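Local coordinates for protein putative N-acetyl-gamma-glutamyl-phosphate reductase (Arabidopsis thaliana, PDB 1XYG) that probably catalyses the NADPH-dependent reduction of N-acetyl-L-glutamyl 5-phosphate to the semialdehyde in chloroplast arginine biosynthesis, at residues 168-173 with 304-309; 176-181 with 273-278. One frame throughout, in Å; residues are numbered along the deposited sequence.

Interaction 1 of 2, residues 168-173 with 304-309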
loop_
_atom_site.group_PDB
_atom_site.type_symbol
_atom_site.label_atom_id
_atom_site.label_comp_id
_atom_site.label_asym_id
_atom_site.label_seq_id
_atom_site.Cartn_x
_atom_site.Cartn_y
_atom_site.Cartn_z
ATOM N N ILE A 168 15.587 -20.580 1.338
ATOM C CA ILE A 168 17.036 -20.682 1.495
ATOM C C ILE A 168 17.621 -22.049 1.129
ATOM O O ILE A 168 18.628 -22.131 0.421
ATOM C CB ILE A 168 17.449 -20.332 2.943
ATOM C CG1 ILE A 168 17.046 -18.891 3.260
ATOM C CG2 ILE A 168 18.958 -20.492 3.119
ATOM C CD1 ILE A 168 17.088 -18.568 4.732
ATOM N N GLN A 169 16.991 -23.117 1.605
ATOM C CA GLN A 169 17.490 -24.456 1.336
ATOM C C GLN A 169 17.349 -24.909 -0.111
ATOM O O GLN A 169 18.217 -25.603 -0.622
ATOM C CB GLN A 169 16.815 -25.466 2.269
ATOM C CG GLN A 169 17.074 -25.170 3.724
ATOM C CD GLN A 169 16.317 -26.094 4.636
ATOM O OE1 GLN A 169 16.689 -27.263 4.808
ATOM N NE2 GLN A 169 15.232 -25.583 5.220
ATOM N N LEU A 170 16.268 -24.526 -0.781
ATOM C CA LEU A 170 16.094 -24.944 -2.171
ATOM C C LEU A 170 17.320 -24.572 -3.021
ATOM O O LEU A 170 17.822 -25.397 -3.785
ATOM C CB LEU A 170 14.812 -24.340 -2.761
ATOM C CG LEU A 170 13.527 -25.060 -2.338
ATOM C CD1 LEU A 170 12.313 -24.329 -2.890
ATOM C CD2 LEU A 170 13.569 -26.498 -2.830
ATOM N N PRO A 171 17.812 -23.326 -2.904
ATOM C CA PRO A 171 18.986 -22.957 -3.697
ATOM C C PRO A 171 20.316 -23.490 -3.149
ATOM O O PRO A 171 21.149 -23.983 -3.904
ATOM C CB PRO A 171 18.945 -21.428 -3.684
ATOM C CG PRO A 171 18.283 -21.123 -2.382
ATOM C CD PRO A 171 17.154 -22.117 -2.378
ATOM N N LEU A 172 20.505 -23.403 -1.835
ATOM C CA LEU A 172 21.761 -23.819 -1.223
ATOM C C LEU A 172 22.069 -25.305 -1.104
ATOM O O LEU A 172 23.233 -25.705 -1.226
ATOM C CB LEU A 172 21.904 -23.174 0.158
ATOM C CG LEU A 172 21.855 -21.643 0.197
ATOM C CD1 LEU A 172 22.257 -21.162 1.585
ATOM C CD2 LEU A 172 22.790 -21.062 -0.872
ATOM N N VAL A 173 21.054 -26.128 -0.863
ATOM C CA VAL A 173 21.296 -27.560 -0.709
ATOM C C VAL A 173 22.021 -28.166 -1.907
ATOM O O VAL A 173 23.055 -28.807 -1.742
ATOM C CB VAL A 173 19.987 -28.324 -0.433
ATOM C CG1 VAL A 173 20.248 -29.816 -0.445
ATOM C CG2 VAL A 173 19.424 -27.894 0.917
ATOM N N ASN A 304 2.192 -21.513 -5.906
ATOM C CA ASN A 304 3.090 -22.372 -5.164
ATOM C C ASN A 304 4.491 -22.391 -5.775
ATOM O O ASN A 304 5.307 -23.253 -5.447
ATOM C CB ASN A 304 2.520 -23.791 -5.122
ATOM C CG ASN A 304 3.168 -24.640 -4.050
ATOM O OD1 ASN A 304 3.243 -24.228 -2.891
ATOM N ND2 ASN A 304 3.641 -25.829 -4.424
ATOM N N TYR A 305 4.776 -21.429 -6.643
ATOM C CA TYR A 305 6.072 -21.371 -7.308
ATOM C C TYR A 305 7.179 -20.629 -6.582
ATOM O O TYR A 305 6.939 -19.719 -5.787
ATOM C CB TYR A 305 5.921 -20.756 -8.701
ATOM C CG TYR A 305 5.061 -21.575 -9.620
ATOM C CD1 TYR A 305 5.556 -22.730 -10.226
ATOM C CD2 TYR A 305 3.742 -21.212 -9.861
ATOM C CE1 TYR A 305 4.750 -23.507 -11.052
ATOM C CE2 TYR A 305 2.930 -21.972 -10.678
ATOM C CZ TYR A 305 3.432 -23.119 -11.271
ATOM O OH TYR A 305 2.602 -23.877 -12.064
ATOM N N CYS A 306 8.401 -21.035 -6.894
ATOM C CA CYS A 306 9.603 -20.435 -6.345
ATOM C C CYS A 306 10.498 -20.108 -7.532
ATOM O O CYS A 306 10.790 -20.976 -8.350
ATOM C CB CYS A 306 10.327 -21.417 -5.413
ATOM S SG CYS A 306 12.020 -20.935 -4.978
ATOM N N HIS A 307 10.905 -18.852 -7.644
ATOM C CA HIS A 307 11.792 -18.445 -8.721
ATOM C C HIS A 307 13.112 -18.077 -8.068
ATOM O O HIS A 307 13.127 -17.404 -7.035
ATOM C CB HIS A 307 11.249 -17.218 -9.469
ATOM C CG HIS A 307 10.012 -17.480 -10.275
ATOM N ND1 HIS A 307 9.334 -16.479 -10.937
ATOM C CD2 HIS A 307 9.325 -18.622 -10.518
ATOM C CE1 HIS A 307 8.281 -16.992 -11.550
ATOM N NE2 HIS A 307 8.254 -18.291 -11.312
ATOM N N MET A 308 14.211 -18.522 -8.663
ATOM C CA MET A 308 15.530 -18.201 -8.144
ATOM C C MET A 308 16.461 -17.840 -9.298
ATOM O O MET A 308 16.255 -18.262 -10.441
ATOM C CB MET A 308 16.100 -19.377 -7.338
ATOM C CG MET A 308 16.265 -20.664 -8.116
ATOM S SD MET A 308 17.065 -21.944 -7.113
ATOM C CE MET A 308 15.755 -22.290 -5.910
ATOM N N SER A 309 17.474 -17.042 -8.987
ATOM C CA SER A 309 18.447 -16.605 -9.974
ATOM C C SER A 309 19.805 -16.399 -9.302
ATOM O O SER A 309 19.872 -16.121 -8.102
ATOM C CB SER A 309 17.971 -15.302 -10.624
ATOM O OG SER A 309 18.847 -14.897 -11.659
#

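Interaction 2 of 2, residues 176-181 with 273-278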
loop_
_atom_site.group_PDB
_atom_site.type_symbol
_atom_site.label_atom_id
_atom_site.label_comp_id
_atom_site.label_asym_id
_atom_site.label_seq_id
_atom_site.Cartn_x
_atom_site.Cartn_y
_atom_site.Cartn_z
ATOM N N LEU A 176 25.656 -26.916 -2.107
ATOM C CA LEU A 176 26.529 -27.471 -1.074
ATOM C C LEU A 176 26.827 -28.936 -1.390
ATOM O O LEU A 176 27.956 -29.402 -1.227
ATOM C CB LEU A 176 25.865 -27.366 0.303
ATOM C CG LEU A 176 25.796 -25.978 0.936
ATOM C CD1 LEU A 176 24.811 -25.970 2.104
ATOM C CD2 LEU A 176 27.202 -25.589 1.391
ATOM N N LYS A 177 25.808 -29.656 -1.844
ATOM C CA LYS A 177 25.960 -31.067 -2.196
ATOM C C LYS A 177 27.020 -31.249 -3.268
ATOM O O LYS A 177 27.775 -32.223 -3.259
ATOM C CB LYS A 177 24.649 -31.635 -2.729
ATOM C CG LYS A 177 23.718 -32.108 -1.688
ATOM C CD LYS A 177 22.427 -32.627 -2.257
ATOM C CE LYS A 177 21.536 -33.032 -1.104
ATOM N NZ LYS A 177 20.202 -33.517 -1.522
ATOM N N ALA A 178 27.064 -30.304 -4.200
ATOM C CA ALA A 178 28.023 -30.361 -5.294
ATOM C C ALA A 178 29.332 -29.645 -4.961
ATOM O O ALA A 178 30.189 -29.483 -5.820
ATOM C CB ALA A 178 27.403 -29.766 -6.555
ATOM N N ASN A 179 29.480 -29.222 -3.710
ATOM C CA ASN A 179 30.691 -28.528 -3.262
ATOM C C ASN A 179 31.025 -27.321 -4.132
ATOM O O ASN A 179 32.200 -27.036 -4.390
ATOM C CB ASN A 179 31.883 -29.488 -3.278
ATOM C CG ASN A 179 31.635 -30.738 -2.463
ATOM O OD1 ASN A 179 31.409 -30.678 -1.251
ATOM N ND2 ASN A 179 31.671 -31.882 -3.127
ATOM N N LEU A 180 29.997 -26.594 -4.565
ATOM C CA LEU A 180 30.213 -25.441 -5.447
ATOM C C LEU A 180 30.356 -24.142 -4.642
ATOM O O LEU A 180 30.806 -23.116 -5.148
ATOM C CB LEU A 180 29.075 -25.304 -6.441
ATOM C CG LEU A 180 28.965 -26.459 -7.440
ATOM C CD1 LEU A 180 27.805 -26.218 -8.407
ATOM C CD2 LEU A 180 30.254 -26.589 -8.226
ATOM N N ILE A 181 29.987 -24.191 -3.369
ATOM C CA ILE A 181 30.107 -23.019 -2.510
ATOM C C ILE A 181 30.676 -23.400 -1.192
ATOM O O ILE A 181 30.525 -24.494 -0.728
ATOM C CB ILE A 181 28.731 -22.303 -2.281
ATOM C CG1 ILE A 181 27.787 -23.291 -1.645
ATOM C CG2 ILE A 181 28.200 -21.786 -3.604
ATOM C CD1 ILE A 181 26.470 -22.690 -1.237
ATOM N N HIS A 273 24.806 -21.656 -11.538
ATOM C CA HIS A 273 23.615 -21.596 -12.371
ATOM C C HIS A 273 23.295 -22.932 -13.030
ATOM O O HIS A 273 22.145 -23.380 -13.009
ATOM C CB HIS A 273 23.770 -20.510 -13.440
ATOM C CG HIS A 273 22.578 -20.373 -14.333
ATOM N ND1 HIS A 273 22.493 -20.990 -15.562
ATOM C CD2 HIS A 273 21.399 -19.733 -14.150
ATOM C CE1 HIS A 273 21.312 -20.736 -16.098
ATOM N NE2 HIS A 273 20.629 -19.976 -15.261
ATOM N N GLN A 274 24.311 -23.568 -13.604
ATOM C CA GLN A 274 24.129 -24.853 -14.266
ATOM C C GLN A 274 23.684 -25.920 -13.274
ATOM O O GLN A 274 22.806 -26.723 -13.572
ATOM C CB GLN A 274 25.428 -25.295 -14.948
ATOM C CG GLN A 274 25.278 -26.532 -15.820
ATOM C CD GLN A 274 24.188 -26.365 -16.865
ATOM O OE1 GLN A 274 24.225 -25.434 -17.674
ATOM N NE2 GLN A 274 23.209 -27.265 -16.851
ATOM N N GLN A 275 24.290 -25.932 -12.092
ATOM C CA GLN A 275 23.921 -26.923 -11.087
ATOM C C GLN A 275 22.453 -26.770 -10.697
ATOM O O GLN A 275 21.722 -27.754 -10.577
ATOM C CB GLN A 275 24.804 -26.778 -9.847
ATOM C CG GLN A 275 24.591 -27.867 -8.817
ATOM C CD GLN A 275 24.619 -29.251 -9.447
ATOM O OE1 GLN A 275 23.577 -29.892 -9.631
ATOM N NE2 GLN A 275 25.813 -29.712 -9.801
ATOM N N LEU A 276 22.024 -25.527 -10.503
ATOM C CA LEU A 276 20.646 -25.261 -10.130
ATOM C C LEU A 276 19.704 -25.610 -11.273
ATOM O O LEU A 276 18.644 -26.207 -11.056
ATOM C CB LEU A 276 20.474 -23.793 -9.742
ATOM C CG LEU A 276 21.099 -23.391 -8.402
ATOM C CD1 LEU A 276 20.838 -21.906 -8.131
ATOM C CD2 LEU A 276 20.510 -24.248 -7.289
ATOM N N LYS A 277 20.095 -25.242 -12.491
ATOM C CA LYS A 277 19.263 -25.517 -13.649
ATOM C C LYS A 277 19.078 -27.023 -13.807
ATOM O O LYS A 277 17.983 -27.502 -14.116
ATOM C CB LYS A 277 19.880 -24.919 -14.913
ATOM C CG LYS A 277 18.872 -24.836 -16.042
ATOM C CD LYS A 277 19.400 -24.067 -17.224
ATOM C CE LYS A 277 20.504 -24.823 -17.928
ATOM N NZ LYS A 277 20.982 -24.059 -19.108
ATOM N N THR A 278 20.149 -27.769 -13.574
ATOM C CA THR A 278 20.101 -29.222 -13.677
ATOM C C THR A 278 19.279 -29.855 -12.548
ATOM O O THR A 278 18.446 -30.727 -12.787
ATOM C CB THR A 278 21.526 -29.836 -13.648
ATOM O OG1 THR A 278 22.230 -29.473 -14.840
ATOM C CG2 THR A 278 21.458 -31.359 -13.552
#

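Interaction 1 of 2, residues 168-173 with 304-309
The chi1 of M308, 60°, sets CG between the backbone N and the carbonyl carbon, and the chain then bends at chi3 to turn the thioether end, so that SD and CE lie against P171 and the base of L170. On the helix side L170 has CG beside its backbone N and anti to the carbonyl carbon, chi1 -78°, which sends the isobutyl group toward C306. Two sulfur side chains of one strand thus meet two consecutive residues of one helix.

The methyl end of M308 does most of the touching. CE of M308 lies 3.8 Å from CD of P171 and equally near the backbone N of P171, while its SD rests 3.9 Å from CB of P171; the thioether runs slantwise past the pyrrolidine, SD at CB and CE at CD and N. The same CE reaches back to CB of L170 at 3.9 Å. Further toward the start of the strand, SG of C306 meets CD1 of L170 at 4.0 Å. No hydrogen bond crosses the contact, and all four side chains are buried, so the join is purely apolar packing.

P171 also matters to the helix itself. Its N carries no hydrogen, the bond to the preceding turn is missing, and the helix is kinked there, with CE of M308 packed beside that same N. Beyond the pair, P171 also packs on I321 of the adjacent strand 318-325 and on I259 of strand 255-262 beyond it, and the carbonyl O of L170 accepts a hydrogen bond from the hydroxyl of Y280.

Helix 168-173 and strand 306-309 have axes 9.9 Å apart at a crossing of -43°, the spacing of a helix laid on a sheet. This is the layered alpha/beta packing of the semialdehyde dehydrogenase dimerisation domain, whose mixed sheet is covered here by the helix that starts at the probable catalytic C163.

Interaction 2 of 2, residues 176-181 with 273-278
L180 and Q275 meet nearly at right angles, with CD1 of L180 3.4 Å from CB of Q275 and also close to its CG, a snug fit of a methyl against the aliphatic root of a polar side chain. A178 completes this first shell: its CB lies 3.6 Å from NE2 of Q275, so the nitrogen end of the amide rests against the alanine methyl in plain van der Waals contact. The bend in Q275 at chi2, 49°, folds the chain so that its stem serves L180 while its amide reaches A178.

The second shell is the turn that presents these two residues. N179 has positive phi and is the C-prime residue of a Schellman motif: its N bonds to O of L176 at 2.9 Å, and N of L180 reaches O of L175. The motif ends the helix and redirects the chain, and A178 and L180, on either side of N179 in sequence, both bear on Q275. L180 also packs on L272, one turn before Q275 on helix 269-280, and on V267.

The whole is a Schellman-capped helix C-terminus, that of helix 163-177, packed at the surface against the flank of a second helix in the dimerisation domain.

In the fold
Both contacts draw on helix 163-177: interaction 1 uses its middle and interaction 2 the turn that follows its C-terminus, with centres about 12 Å apart. They are joined by direct packing through L276, whose CD1 lies 3.9 Å from SD of M308 and whose CD2 is 3.5 Å from O of P171; CD2 of L172 also meets CD1 of I181 at 4.0 Å. Helix 269-280 thus presents L276 to the buried layer and Q275 to the more exposed contact near the surface. The active-site cysteine inferred by similarity, C163, starts the shared helix, and its side chain is about 11 Å from that of L170, whereas interaction 2 lies away from that cysteine.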